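Local atomic coordinates of putative glycoside hydrolase (Bacteroides thetaiotaomicron VPI-5482, PDB entry 3HBZ), a protein that probably acts in carbohydrate metabolism, perhaps as a glycoside hydrolase, and binds calcium and sodium ions. Residues T51-G63 against S70-F82. Residues are numbered along the deposited sequence; the frame is centred on the assembly and turned at random. Where two conformers were deposited one is given.
Sequences TLTPGATIDPPSG and SPQQYTVTAADGF
Thr57 and Thr77, like Asp59 and Thr75, form antiparallel hydrogen-bonded pairs in a mixed sheet, where strand 57-59 is the edge within the chain and strand 72-77 its neighbour. Four backbone bonds establish the register; Thr77 N to Thr57 O, at 2.8 Å, is nearly straight (161° at the hydrogen). The two faces differ: Val76 and Tyr74 are buried, Thr57 and Asp59 exposed. On the packed one, Ile58 lies opposite Val76, with CG1 3.9 Å from Val76 CG2. With chi1 at -171° and the chain extended beyond it, Ile58 CD1 reaches Tyr74, 3.8 Å from CD2 of that ring. Pro60, behind a cis peptide, crosses Tyr74 at about a right angle, its CD 3.7 Å from Tyr74 CD2, while its carbonyl O meets the ring edge in plane. Phe50, edge-to-face, and Arg66, by cation-pi, add to the ring's surroundings, and Ile12 touches both Ile58 and Val76. With a serine in place of Tyr74, Ile58 CD1 and the Pro60 ring would probably lose their shared apolar partner. The other face is looser: Thr57 runs beside Thr77, OG1 3.9 Å from Thr77 CB, and a water bridges them, 2.7 Å from Thr57 OG1 and donating to Thr77 O.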
ATOM      1  N   THR A  51      22.586   2.718  -2.419  1.00 26.81           N
ATOM      2  CA  THR A  51      23.456   1.994  -1.537  1.00 24.79           C
ATOM      3  C   THR A  51      23.123   0.517  -1.720  1.00 26.48           C
ATOM      4  O   THR A  51      21.986   0.169  -2.092  1.00 23.91           O
ATOM      5  CB  THR A  51      23.340   2.436  -0.077  1.00 25.62           C
ATOM      6  OG1 THR A  51      21.994   2.226   0.370  1.00 25.50           O
ATOM      7  CG2 THR A  51      23.763   3.931   0.094  1.00 22.69           C
ATOM      8  N   LEU A  52      24.126  -0.336  -1.482  1.00 23.92           N
ATOM      9  CA  LEU A  52      24.028  -1.768  -1.709  1.00 21.63           C
ATOM     10  C   LEU A  52      24.519  -2.540  -0.526  1.00 23.42           C
ATOM     11  O   LEU A  52      25.250  -2.032   0.339  1.00 22.56           O
ATOM     12  CB  LEU A  52      24.885  -2.203  -2.914  1.00 21.77           C
ATOM     13  CG  LEU A  52      24.667  -1.569  -4.292  1.00 32.27           C
ATOM     14  CD1 LEU A  52      25.823  -2.026  -5.255  1.00 22.15           C
ATOM     15  CD2 LEU A  52      23.236  -1.859  -4.845  1.00 25.34           C
ATOM     16  N   THR A  53      24.129  -3.797  -0.503  1.00 25.76           N
ATOM     17  CA  THR A  53      24.756  -4.804   0.368  1.00 25.85           C
ATOM     18  C   THR A  53      26.273  -4.759   0.213  1.00 24.60           C
ATOM     19  O   THR A  53      26.790  -4.800  -0.922  1.00 24.01           O
ATOM     20  CB  THR A  53      24.296  -6.211  -0.076  1.00 30.91           C
ATOM     21  OG1 THR A  53      22.862  -6.248  -0.057  1.00 28.31           O
ATOM     22  CG2 THR A  53      24.944  -7.354   0.829  1.00 25.88           C
ATOM     23  N   PRO A  54      27.008  -4.743   1.345  1.00 24.53           N
ATOM     24  CA  PRO A  54      28.457  -4.689   1.236  1.00 24.38           C
ATOM     25  C   PRO A  54      29.044  -5.758   0.294  1.00 26.08           C
ATOM     26  O   PRO A  54      28.660  -6.925   0.338  1.00 26.30           O
ATOM     27  CB  PRO A  54      28.934  -4.842   2.680  1.00 24.74           C
ATOM     28  CG  PRO A  54      27.846  -4.186   3.492  1.00 23.85           C
ATOM     29  CD  PRO A  54      26.557  -4.657   2.741  1.00 25.62           C
ATOM     30  N   GLY A  55      29.934  -5.314  -0.587  1.00 24.19           N
ATOM     31  CA  GLY A  55      30.585  -6.176  -1.546  1.00 26.76           C
ATOM     32  C   GLY A  55      29.825  -6.428  -2.830  1.00 26.52           C
ATOM     33  O   GLY A  55      30.379  -7.043  -3.732  1.00 28.68           O
ATOM     34  N   ALA A  56      28.560  -6.022  -2.914  1.00 24.65           N
ATOM     35  CA  ALA A  56      27.783  -6.198  -4.150  1.00 23.89           C
ATOM     36  C   ALA A  56      28.181  -5.180  -5.211  1.00 25.96           C
ATOM     37  O   ALA A  56      28.760  -4.138  -4.918  1.00 23.79           O
ATOM     38  CB  ALA A  56      26.277  -6.061  -3.870  1.00 23.29           C
ATOM     39  N   THR A  57      27.835  -5.481  -6.461  1.00 25.05           N
ATOM     40  CA  THR A  57      27.926  -4.519  -7.524  1.00 25.02           C
ATOM     41  C   THR A  57      26.608  -4.425  -8.260  1.00 26.68           C
ATOM     42  O   THR A  57      25.780  -5.356  -8.225  1.00 25.32           O
ATOM     43  CB  THR A  57      29.018  -4.902  -8.559  1.00 27.99           C
ATOM     44  OG1 THR A  57      28.723  -6.196  -9.092  1.00 23.10           O
ATOM     45  CG2 THR A  57      30.433  -4.855  -7.937  1.00 24.00           C
ATOM     46  N   ILE A  58      26.422  -3.312  -8.966  1.00 25.24           N
ATOM     47  CA  ILE A  58      25.186  -3.093  -9.698  1.00 24.52           C
ATOM     48  C   ILE A  58      25.510  -2.714 -11.152  1.00 24.16           C
ATOM     49  O   ILE A  58      26.463  -1.994 -11.427  1.00 22.99           O
ATOM     50  CB  ILE A  58      24.301  -2.046  -9.011  1.00 26.18           C
ATOM     51  CG1 ILE A  58      22.909  -1.973  -9.667  1.00 28.20           C
ATOM     52  CG2 ILE A  58      24.970  -0.675  -9.050  1.00 27.15           C
ATOM     53  CD1 ILE A  58      21.874  -1.125  -8.898  1.00 22.49           C
ATOM     54  N   ASP A  59      24.702  -3.206 -12.068  1.00 24.07           N
ATOM     55  CA  ASP A  59      24.909  -3.033 -13.510  1.00 22.97           C
ATOM     56  C   ASP A  59      23.570  -2.597 -14.064  1.00 25.39           C
ATOM     57  O   ASP A  59      22.592  -3.305 -13.910  1.00 26.96           O
ATOM     58  CB  ASP A  59      25.323  -4.348 -14.147  1.00 23.91           C
ATOM     59  CG  ASP A  59      25.541  -4.247 -15.658  1.00 28.61           C
ATOM     60  OD1 ASP A  59      26.030  -3.223 -16.128  1.00 37.21           O
ATOM     61  OD2 ASP A  59      25.229  -5.215 -16.374  1.00 48.22           O
ATOM     62  N   PRO A  60      23.512  -1.408 -14.690  1.00 26.55           N
ATOM     63  CA  PRO A  60      24.612  -0.486 -14.839  1.00 27.08           C
ATOM     64  C   PRO A  60      24.953   0.167 -13.504  1.00 27.59           C
ATOM     65  O   PRO A  60      24.203   0.009 -12.551  1.00 25.46           O
ATOM     66  CB  PRO A  60      24.082   0.545 -15.854  1.00 29.42           C
ATOM     67  CG  PRO A  60      22.655   0.520 -15.669  1.00 30.46           C
ATOM     68  CD  PRO A  60      22.278  -0.888 -15.288  1.00 25.25           C
ATOM     69  N   PRO A  61      26.099   0.866 -13.425  1.00 27.55           N
ATOM     70  CA  PRO A  61      26.543   1.322 -12.104  1.00 27.49           C
ATOM     71  C   PRO A  61      25.667   2.438 -11.511  1.00 25.97           C
ATOM     72  O   PRO A  61      24.944   3.159 -12.258  1.00 22.54           O
ATOM     73  CB  PRO A  61      27.979   1.827 -12.348  1.00 29.33           C
ATOM     74  CG  PRO A  61      28.363   1.353 -13.746  1.00 30.38           C
ATOM     75  CD  PRO A  61      27.080   1.146 -14.490  1.00 28.94           C
ATOM     76  N   SER A  62      25.748   2.581 -10.182  1.00 24.73           N
ATOM     77  CA  SER A  62      25.067   3.658  -9.473  1.00 23.22           C
ATOM     78  C   SER A  62      25.419   4.983 -10.106  1.00 24.29           C
ATOM     79  O   SER A  62      26.572   5.226 -10.424  1.00 22.02           O
ATOM     80  CB  SER A  62      25.459   3.680  -7.980  1.00 27.33           C
ATOM     81  OG  SER A  62      24.718   4.673  -7.270  1.00 23.78           O
ATOM     82  N   GLY A  63      24.423   5.844 -10.301  1.00 22.46           N
ATOM     83  CA  GLY A  63      24.662   7.151 -10.882  1.00 23.88           C
ATOM     84  C   GLY A  63      24.653   7.152 -12.410  1.00 26.46           C
ATOM     85  O   GLY A  63      24.991   8.155 -13.008  1.00 23.89           O
ATOM     86  N   SER A  70      10.101   4.853 -19.502  1.00 27.50           N
ATOM     87  CA  SER A  70       9.724   3.480 -19.185  0.65 26.83           C
ATOM     88  C   SER A  70      10.596   2.978 -18.071  1.00 27.69           C
ATOM     89  O   SER A  70      11.723   3.440 -17.920  1.00 28.33           O
ATOM     90  CB  SER A  70       9.933   2.558 -20.371  0.65 28.45           C
ATOM     91  OG  SER A  70       8.970   2.808 -21.341  0.65 23.41           O
ATOM     92  N   PRO A  71      10.095   2.008 -17.292  1.00 25.86           N
ATOM     93  CA  PRO A  71      10.903   1.514 -16.178  1.00 25.61           C
ATOM     94  C   PRO A  71      12.184   0.887 -16.691  1.00 25.80           C
ATOM     95  O   PRO A  71      12.197   0.355 -17.789  1.00 26.12           O
ATOM     96  CB  PRO A  71      10.015   0.447 -15.532  1.00 25.60           C
ATOM     97  CG  PRO A  71       8.618   0.828 -15.915  1.00 27.11           C
ATOM     98  CD  PRO A  71       8.765   1.365 -17.325  1.00 29.23           C
ATOM     99  N   GLN A  72      13.237   0.974 -15.893  1.00 22.92           N
ATOM    100  CA  GLN A  72      14.566   0.562 -16.279  1.00 23.08           C
ATOM    101  C   GLN A  72      15.011  -0.491 -15.299  1.00 25.27           C
ATOM    102  O   GLN A  72      14.736  -0.366 -14.099  1.00 25.46           O
ATOM    103  CB  GLN A  72      15.519   1.764 -16.174  1.00 22.37           C
ATOM    104  CG  GLN A  72      15.192   2.882 -17.121  1.00 25.36           C
ATOM    105  CD  GLN A  72      15.351   2.451 -18.558  1.00 28.45           C
ATOM    106  OE1 GLN A  72      16.375   1.914 -18.944  1.00 29.90           O
ATOM    107  NE2 GLN A  72      14.327   2.664 -19.343  1.00 35.94           N
ATOM    108  N   GLN A  73      15.680  -1.521 -15.803  1.00 23.91           N
ATOM    109  CA  GLN A  73      16.154  -2.623 -14.972  1.00 26.09           C
ATOM    110  C   GLN A  73      17.641  -2.506 -14.627  1.00 26.29           C
ATOM    111  O   GLN A  73      18.468  -2.119 -15.454  1.00 24.11           O
ATOM    112  CB  GLN A  73      15.953  -3.966 -15.679  1.00 29.93           C
ATOM    113  CG  GLN A  73      14.491  -4.327 -15.953  1.00 42.03           C
ATOM    114  CD  GLN A  73      14.326  -5.771 -16.326  1.00 52.66           C
ATOM    115  OE1 GLN A  73      15.297  -6.524 -16.373  1.00 69.75           O
ATOM    116  NE2 GLN A  73      13.097  -6.178 -16.578  1.00 63.98           N
ATOM    117  N   TYR A  74      17.964  -2.875 -13.399  1.00 24.55           N
ATOM    118  CA  TYR A  74      19.319  -3.004 -12.921  1.00 25.81           C
ATOM    119  C   TYR A  74      19.513  -4.384 -12.320  1.00 27.29           C
ATOM    120  O   TYR A  74      18.605  -4.926 -11.694  1.00 30.75           O
ATOM    121  CB  TYR A  74      19.600  -2.009 -11.784  1.00 24.24           C
ATOM    122  CG  TYR A  74      19.498  -0.518 -12.119  1.00 29.01           C
ATOM    123  CD1 TYR A  74      18.273   0.090 -12.322  1.00 22.68           C
ATOM    124  CD2 TYR A  74      20.631   0.291 -12.169  1.00 30.20           C
ATOM    125  CE1 TYR A  74      18.173   1.467 -12.575  1.00 27.57           C
ATOM    126  CE2 TYR A  74      20.546   1.657 -12.430  1.00 29.25           C
ATOM    127  CZ  TYR A  74      19.314   2.242 -12.621  1.00 27.33           C
ATOM    128  OH  TYR A  74      19.219   3.579 -12.883  1.00 26.67           O
ATOM    129  N   THR A  75      20.714  -4.924 -12.452  1.00 27.03           N
ATOM    130  CA  THR A  75      21.068  -6.190 -11.811  1.00 26.20           C
ATOM    131  C   THR A  75      22.152  -5.983 -10.747  1.00 26.62           C
ATOM    132  O   THR A  75      23.196  -5.426 -11.027  1.00 24.88           O
ATOM    133  CB  THR A  75      21.549  -7.200 -12.905  1.00 27.94           C
ATOM    134  OG1 THR A  75      20.454  -7.452 -13.760  1.00 29.45           O
ATOM    135  CG2 THR A  75      22.015  -8.522 -12.332  1.00 22.85           C
ATOM    136  N   VAL A  76      21.878  -6.478  -9.552  1.00 25.33           N
ATOM    137  CA  VAL A  76      22.801  -6.475  -8.440  1.00 25.73           C
ATOM    138  C   VAL A  76      23.369  -7.893  -8.343  1.00 23.90           C
ATOM    139  O   VAL A  76      22.632  -8.884  -8.350  1.00 25.10           O
ATOM    140  CB  VAL A  76      22.097  -6.104  -7.154  1.00 24.29           C
ATOM    141  CG1 VAL A  76      23.047  -6.119  -5.983  1.00 26.15           C
ATOM    142  CG2 VAL A  76      21.408  -4.712  -7.286  1.00 21.89           C
ATOM    143  N   THR A  77      24.696  -7.970  -8.312  1.00 23.83           N
ATOM    144  CA  THR A  77      25.414  -9.206  -8.131  1.00 22.53           C
ATOM    145  C   THR A  77      26.102  -9.157  -6.793  1.00 25.85           C
ATOM    146  O   THR A  77      26.783  -8.162  -6.492  1.00 23.64           O
ATOM    147  CB  THR A  77      26.475  -9.374  -9.224  1.00 26.25           C
ATOM    148  OG1 THR A  77      25.831  -9.299 -10.501  1.00 21.79           O
ATOM    149  CG2 THR A  77      27.223 -10.726  -9.054  1.00 20.52           C
ATOM    150  N   ALA A  78      25.916 -10.221  -6.005  1.00 23.17           N
ATOM    151  CA  ALA A  78      26.618 -10.355  -4.735  1.00 26.82           C
ATOM    152  C   ALA A  78      28.097 -10.481  -4.949  1.00 27.55           C
ATOM    153  O   ALA A  78      28.571 -10.753  -6.073  1.00 28.81           O
ATOM    154  CB  ALA A  78      26.091 -11.549  -3.891  1.00 22.91           C
ATOM    155  N   ALA A  79      28.807 -10.260  -3.844  1.00 27.14           N
ATOM    156  CA  ALA A  79      30.256 -10.329  -3.766  1.00 26.03           C
ATOM    157  C   ALA A  79      30.740 -11.611  -4.324  1.00 25.79           C
ATOM    158  O   ALA A  79      31.750 -11.616  -4.995  1.00 27.77           O
ATOM    159  CB  ALA A  79      30.731 -10.208  -2.303  1.00 25.56           C
ATOM    160  N   ASP A  80      30.033 -12.709  -4.053  1.00 25.19           N
ATOM    161  CA  ASP A  80      30.473 -14.025  -4.533  1.00 26.09           C
ATOM    162  C   ASP A  80      30.362 -14.230  -6.046  1.00 27.24           C
ATOM    163  O   ASP A  80      30.848 -15.224  -6.534  1.00 29.87           O
ATOM    164  CB  ASP A  80      29.768 -15.158  -3.799  1.00 26.09           C
ATOM    165  CG  ASP A  80      28.235 -15.087  -3.870  1.00 35.13           C
ATOM    166  OD1 ASP A  80      27.624 -14.725  -4.914  1.00 29.73           O
ATOM    167  OD2 ASP A  80      27.630 -15.451  -2.849  1.00 46.98           O
ATOM    168  N   GLY A  81      29.721 -13.313  -6.777  1.00 26.43           N
ATOM    169  CA  GLY A  81      29.510 -13.468  -8.221  1.00 25.72           C
ATOM    170  C   GLY A  81      28.449 -14.474  -8.665  1.00 26.11           C
ATOM    171  O   GLY A  81      28.176 -14.603  -9.858  1.00 29.97           O
ATOM    172  N   PHE A  82      27.855 -15.201  -7.730  1.00 22.86           N
ATOM    173  CA  PHE A  82      26.833 -16.219  -8.032  1.00 22.67           C
ATOM    174  C   PHE A  82      25.422 -15.641  -7.884  1.00 23.01           C
ATOM    175  O   PHE A  82      24.625 -15.693  -8.800  1.00 24.06           O
ATOM    176  CB  PHE A  82      27.070 -17.393  -7.071  1.00 19.37           C
ATOM    177  CG  PHE A  82      26.092 -18.538  -7.210  1.00 25.90           C
ATOM    178  CD1 PHE A  82      26.190 -19.439  -8.266  1.00 17.50           C
ATOM    179  CD2 PHE A  82      25.128 -18.755  -6.244  1.00 23.13           C
ATOM    180  CE1 PHE A  82      25.301 -20.517  -8.359  1.00 23.15           C
ATOM    181  CE2 PHE A  82      24.260 -19.803  -6.333  1.00 24.64           C
ATOM    182  CZ  PHE A  82      24.348 -20.702  -7.375  1.00 22.74           C
TER
HETATM  183  O   HOH W   1      27.377  -9.112  -1.581  1.00 30.03           O
HETATM  184  O   HOH W   2      29.619  -8.334  -7.677  1.00 29.65           O